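Local coordinates for Tll1590 protein (Thermosynechococcus elongatus, PDB 6LDQ) that is a glycosyltransferase-family protein with a GT-B-type, Rossmann-like alpha/beta domain, at residues A[47-58]-A[68-79]. Sequence-based numbering, arbitrary orientation.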
loop_
_atom_site.group_PDB
_atom_site.type_symbol
_atom_site.label_atom_id
_atom_site.label_comp_id
_atom_site.label_asym_id
_atom_site.label_seq_id
_atom_site.Cartn_x
_atom_site.Cartn_y
_atom_site.Cartn_z
ATOM N N VAL A 47 4.657 5.522 -10.773
ATOM C CA VAL A 47 4.550 4.631 -9.611
ATOM C C VAL A 47 5.909 4.427 -8.944
ATOM O O VAL A 47 6.825 3.863 -9.556
ATOM C CB VAL A 47 3.988 3.254 -9.994
ATOM C CG1 VAL A 47 3.863 2.374 -8.723
ATOM C CG2 VAL A 47 2.684 3.369 -10.777
ATOM N N ASP A 48 5.994 4.775 -7.656
ATOM C CA ASP A 48 7.105 4.431 -6.774
ATOM C C ASP A 48 6.586 3.395 -5.775
ATOM O O ASP A 48 5.664 3.691 -5.019
ATOM C CB ASP A 48 7.621 5.666 -6.023
ATOM C CG ASP A 48 8.430 6.644 -6.928
ATOM O OD1 ASP A 48 8.976 6.190 -7.944
ATOM O OD2 ASP A 48 8.515 7.842 -6.588
ATOM N N MET A 49 7.166 2.194 -5.785
ATOM C CA MET A 49 6.824 1.126 -4.853
ATOM C C MET A 49 7.924 1.014 -3.803
ATOM O O MET A 49 9.108 1.002 -4.152
ATOM C CB MET A 49 6.665 -0.206 -5.595
ATOM C CG MET A 49 5.447 -0.290 -6.522
ATOM S SD MET A 49 5.638 -1.632 -7.713
ATOM C CE MET A 49 6.802 -0.828 -8.811
ATOM N N PHE A 50 7.539 0.942 -2.527
ATOM C CA PHE A 50 8.487 0.901 -1.417
ATOM C C PHE A 50 8.344 -0.421 -0.666
ATOM O O PHE A 50 7.223 -0.835 -0.323
ATOM C CB PHE A 50 8.280 2.074 -0.440
ATOM C CG PHE A 50 8.473 3.442 -1.061
ATOM C CD1 PHE A 50 7.482 4.020 -1.862
ATOM C CD2 PHE A 50 9.649 4.151 -0.843
ATOM C CE1 PHE A 50 7.681 5.288 -2.433
ATOM C CE2 PHE A 50 9.848 5.414 -1.413
ATOM C CZ PHE A 50 8.858 5.978 -2.210
ATOM N N THR A 51 9.475 -1.086 -0.441
ATOM C CA THR A 51 9.559 -2.252 0.417
ATOM C C THR A 51 10.817 -2.092 1.263
ATOM O O THR A 51 11.609 -1.160 1.067
ATOM C CB THR A 51 9.544 -3.562 -0.412
ATOM O OG1 THR A 51 9.504 -4.707 0.468
ATOM C CG2 THR A 51 10.753 -3.657 -1.358
ATOM N N ARG A 52 10.979 -2.967 2.255
ATOM C CA ARG A 52 12.150 -2.890 3.105
ATOM C C ARG A 52 13.339 -3.583 2.451
ATOM O O ARG A 52 13.187 -4.511 1.648
ATOM C CB ARG A 52 11.875 -3.517 4.488
ATOM C CG ARG A 52 11.616 -5.028 4.457
ATOM C CD ARG A 52 11.271 -5.552 5.881
ATOM N NE ARG A 52 12.180 -4.958 6.849
ATOM C CZ ARG A 52 13.257 -5.577 7.318
ATOM N NH1 ARG A 52 13.507 -6.819 6.934
ATOM N NH2 ARG A 52 14.076 -4.961 8.172
ATOM N N LYS A 53 14.534 -3.111 2.798
ATOM C CA LYS A 53 15.752 -3.833 2.470
ATOM C C LYS A 53 15.883 -5.065 3.348
ATOM O O LYS A 53 15.569 -5.027 4.540
ATOM C CB LYS A 53 16.971 -2.951 2.687
ATOM C CG LYS A 53 17.290 -2.035 1.569
ATOM C CD LYS A 53 18.652 -1.431 1.807
ATOM C CE LYS A 53 19.098 -0.612 0.612
ATOM N NZ LYS A 53 20.289 0.225 0.955
ATOM N N THR A 54 16.354 -6.157 2.755
ATOM C CA THR A 54 16.564 -7.398 3.487
ATOM C C THR A 54 17.997 -7.904 3.353
ATOM O O THR A 54 18.293 -9.029 3.775
ATOM C CB THR A 54 15.563 -8.465 3.022
ATOM O OG1 THR A 54 15.784 -8.781 1.644
ATOM C CG2 THR A 54 14.123 -7.966 3.185
ATOM N N ASP A 55 18.898 -7.095 2.782
ATOM C CA ASP A 55 20.316 -7.429 2.694
ATOM C C ASP A 55 21.110 -6.141 2.550
ATOM O O ASP A 55 20.667 -5.238 1.823
ATOM C CB ASP A 55 20.596 -8.361 1.508
ATOM C CG ASP A 55 22.025 -8.865 1.490
ATOM O OD1 ASP A 55 22.942 -8.060 1.220
ATOM O OD2 ASP A 55 22.234 -10.069 1.754
ATOM N N PRO A 56 22.262 -6.007 3.220
ATOM C CA PRO A 56 23.057 -4.772 3.066
ATOM C C PRO A 56 23.600 -4.558 1.660
ATOM O O PRO A 56 24.028 -3.441 1.339
ATOM C CB PRO A 56 24.194 -4.946 4.088
ATOM C CG PRO A 56 24.208 -6.392 4.444
ATOM C CD PRO A 56 22.816 -6.909 4.248
ATOM N N ASN A 57 23.601 -5.581 0.812
ATOM C CA ASN A 57 23.974 -5.427 -0.586
ATOM C C ASN A 57 22.774 -5.174 -1.493
ATOM O O ASN A 57 22.937 -5.137 -2.716
ATOM C CB ASN A 57 24.745 -6.663 -1.060
ATOM C CG ASN A 57 25.971 -6.940 -0.211
ATOM O OD1 ASN A 57 26.117 -8.024 0.363
ATOM N ND2 ASN A 57 26.856 -5.953 -0.115
ATOM N N ASP A 58 21.579 -4.998 -0.925
ATOM C CA ASP A 58 20.407 -4.684 -1.733
ATOM C C ASP A 58 20.597 -3.347 -2.447
ATOM O O ASP A 58 21.108 -2.390 -1.852
ATOM C CB ASP A 58 19.152 -4.595 -0.864
ATOM C CG ASP A 58 18.494 -5.935 -0.632
ATOM O OD1 ASP A 58 18.984 -6.952 -1.163
ATOM O OD2 ASP A 58 17.478 -5.957 0.093
ATOM N N CYS A 68 8.335 3.958 -13.405
ATOM C CA CYS A 68 8.031 2.872 -12.480
ATOM C C CYS A 68 9.328 2.367 -11.858
ATOM O O CYS A 68 10.245 1.962 -12.577
ATOM C CB CYS A 68 7.299 1.731 -13.204
ATOM S SG CYS A 68 7.036 0.247 -12.196
ATOM N N ARG A 69 9.402 2.369 -10.525
ATOM C CA ARG A 69 10.579 1.859 -9.836
ATOM C C ARG A 69 10.185 1.270 -8.485
ATOM O O ARG A 69 9.139 1.604 -7.923
ATOM C CB ARG A 69 11.624 2.954 -9.619
ATOM C CG ARG A 69 11.086 4.180 -8.936
ATOM C CD ARG A 69 12.040 5.383 -9.028
ATOM N NE ARG A 69 11.550 6.476 -8.196
ATOM C CZ ARG A 69 12.307 7.420 -7.647
ATOM N NH1 ARG A 69 13.620 7.437 -7.849
ATOM N NH2 ARG A 69 11.742 8.359 -6.905
ATOM N N THR A 70 11.051 0.406 -7.969
ATOM C CA THR A 70 10.980 -0.077 -6.590
ATOM C C THR A 70 12.075 0.610 -5.787
ATOM O O THR A 70 13.220 0.701 -6.248
ATOM C CB THR A 70 11.152 -1.598 -6.515
ATOM O OG1 THR A 70 10.194 -2.226 -7.361
ATOM C CG2 THR A 70 10.962 -2.128 -5.064
ATOM N N ILE A 71 11.722 1.100 -4.602
ATOM C CA ILE A 71 12.664 1.714 -3.674
ATOM C C ILE A 71 12.753 0.829 -2.431
ATOM O O ILE A 71 11.725 0.479 -1.831
ATOM C CB ILE A 71 12.228 3.149 -3.325
ATOM C CG1 ILE A 71 12.495 4.086 -4.518
ATOM C CG2 ILE A 71 12.952 3.634 -2.095
ATOM C CD1 ILE A 71 11.549 5.276 -4.607
ATOM N N ARG A 72 13.969 0.426 -2.070
ATOM C CA ARG A 72 14.177 -0.430 -0.904
ATOM C C ARG A 72 14.733 0.418 0.230
ATOM O O ARG A 72 15.794 1.043 0.093
ATOM C CB ARG A 72 15.097 -1.604 -1.237
ATOM C CG ARG A 72 14.502 -2.517 -2.289
ATOM C CD ARG A 72 15.437 -3.619 -2.731
ATOM N NE ARG A 72 15.553 -4.665 -1.725
ATOM C CZ ARG A 72 14.687 -5.660 -1.577
ATOM N NH1 ARG A 72 13.634 -5.743 -2.376
ATOM N NH2 ARG A 72 14.876 -6.568 -0.621
ATOM N N LEU A 73 14.008 0.465 1.337
ATOM C CA LEU A 73 14.344 1.368 2.415
ATOM C C LEU A 73 15.010 0.575 3.523
ATOM O O LEU A 73 14.587 -0.540 3.839
ATOM C CB LEU A 73 13.106 2.083 2.955
ATOM C CG LEU A 73 12.241 2.890 1.975
ATOM C CD1 LEU A 73 10.893 3.175 2.609
ATOM C CD2 LEU A 73 12.936 4.195 1.581
ATOM N N GLN A 74 16.078 1.133 4.075
ATOM C CA GLN A 74 16.656 0.545 5.274
ATOM C C GLN A 74 15.721 0.851 6.434
ATOM O O GLN A 74 15.500 2.016 6.783
ATOM C CB GLN A 74 18.062 1.074 5.522
ATOM C CG GLN A 74 18.701 0.462 6.760
ATOM C CD GLN A 74 20.205 0.684 6.826
ATOM O OE1 GLN A 74 20.815 1.210 5.888
ATOM N NE2 GLN A 74 20.811 0.283 7.941
ATOM N N ALA A 75 15.119 -0.193 6.998
ATOM C CA ALA A 75 14.154 0.006 8.076
ATOM C C ALA A 75 14.172 -1.259 8.936
ATOM O O ALA A 75 13.470 -2.231 8.652
ATOM C CB ALA A 75 12.772 0.302 7.524
ATOM N N GLY A 76 14.995 -1.236 9.981
ATOM C CA GLY A 76 15.252 -2.424 10.752
ATOM C C GLY A 76 16.353 -3.245 10.115
ATOM O O GLY A 76 16.940 -2.860 9.097
ATOM N N PRO A 77 16.630 -4.409 10.700
ATOM C CA PRO A 77 17.794 -5.202 10.285
ATOM C C PRO A 77 17.811 -5.490 8.791
ATOM O O PRO A 77 16.775 -5.745 8.172
ATOM C CB PRO A 77 17.644 -6.497 11.094
ATOM C CG PRO A 77 16.777 -6.129 12.271
ATOM C CD PRO A 77 15.851 -5.058 11.771
ATOM N N LEU A 78 19.017 -5.452 8.220
ATOM C CA LEU A 78 19.249 -5.804 6.824
ATOM C C LEU A 78 19.298 -7.329 6.682
ATOM O O LEU A 78 20.324 -7.939 6.372
ATOM C CB LEU A 78 20.517 -5.131 6.317
ATOM C CG LEU A 78 20.491 -3.598 6.403
ATOM C CD1 LEU A 78 21.857 -3.005 6.127
ATOM C CD2 LEU A 78 19.459 -2.989 5.450
ATOM N N THR A 79 18.131 -7.942 6.899
ATOM C CA THR A 79 17.966 -9.387 6.816
ATOM C C THR A 79 16.498 -9.668 6.521
ATOM O O THR A 79 15.648 -8.783 6.643
ATOM C CB THR A 79 18.422 -10.070 8.114
ATOM O OG1 THR A 79 18.502 -11.488 7.917
ATOM C CG2 THR A 79 17.446 -9.764 9.251
HETATM O O HOH W 1 10.900 -2.889 7.784
HETATM O O HOH W 2 16.164 -2.757 6.362
#
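Asp58 OD2 is gripped from opposite faces of its carboxylate, by Arg72 NH2 at 2.8 Å and by the backbone N of Thr54 at 2.9 Å; Arg72 NE adds a weak third bond. The salt bridge between Asp58 and Arg72 joins the loop after strand 47-52 to strand 68-73, and the two strands pair in parallel in the Rossmann-like sheet of the GT-B fold. The ladder runs from Arg69 N on Val47 O to Lys53 N on Leu73 O. Beyond it, Arg52 turns its guanidinium edge to the carbonyls of loop 74-79. Arg52 NH2 donates to both Ala75 O and Pro77 O, each at 2.8 Å, and Arg52 NH1 to Thr79 O at 2.9 Å, while a water links Arg52 NE to Ala75 O. The three bonds fix the rotation of the guanidinium and tie residues 75-79 to the end of strand 47-52. On the sheet face covered by helix 90-104, the Phe50 ring lies alongside Ile71; Phe50 CD2 is 3.6 Å from Ile71 CG2, and Leu73 CD1 also touches Phe50 CD2. Phe97 and Tyr100 pack edge-to-face with this ring. On the other face, Met49 bends at chi3 (-76°) and brings its CE to 3.6 Å from Cys68 SG, near helix 32-42. At the start of the strands Arg69 grips Asp48 side-on, the carboxylate and guanidinium planes 50° apart: Arg69 NE reaches Asp48 OD1 at 2.6 Å, from above the carboxylate plane, and Arg69 NH2 reaches Asp48 OD2, which also bonds Tyr106 OH.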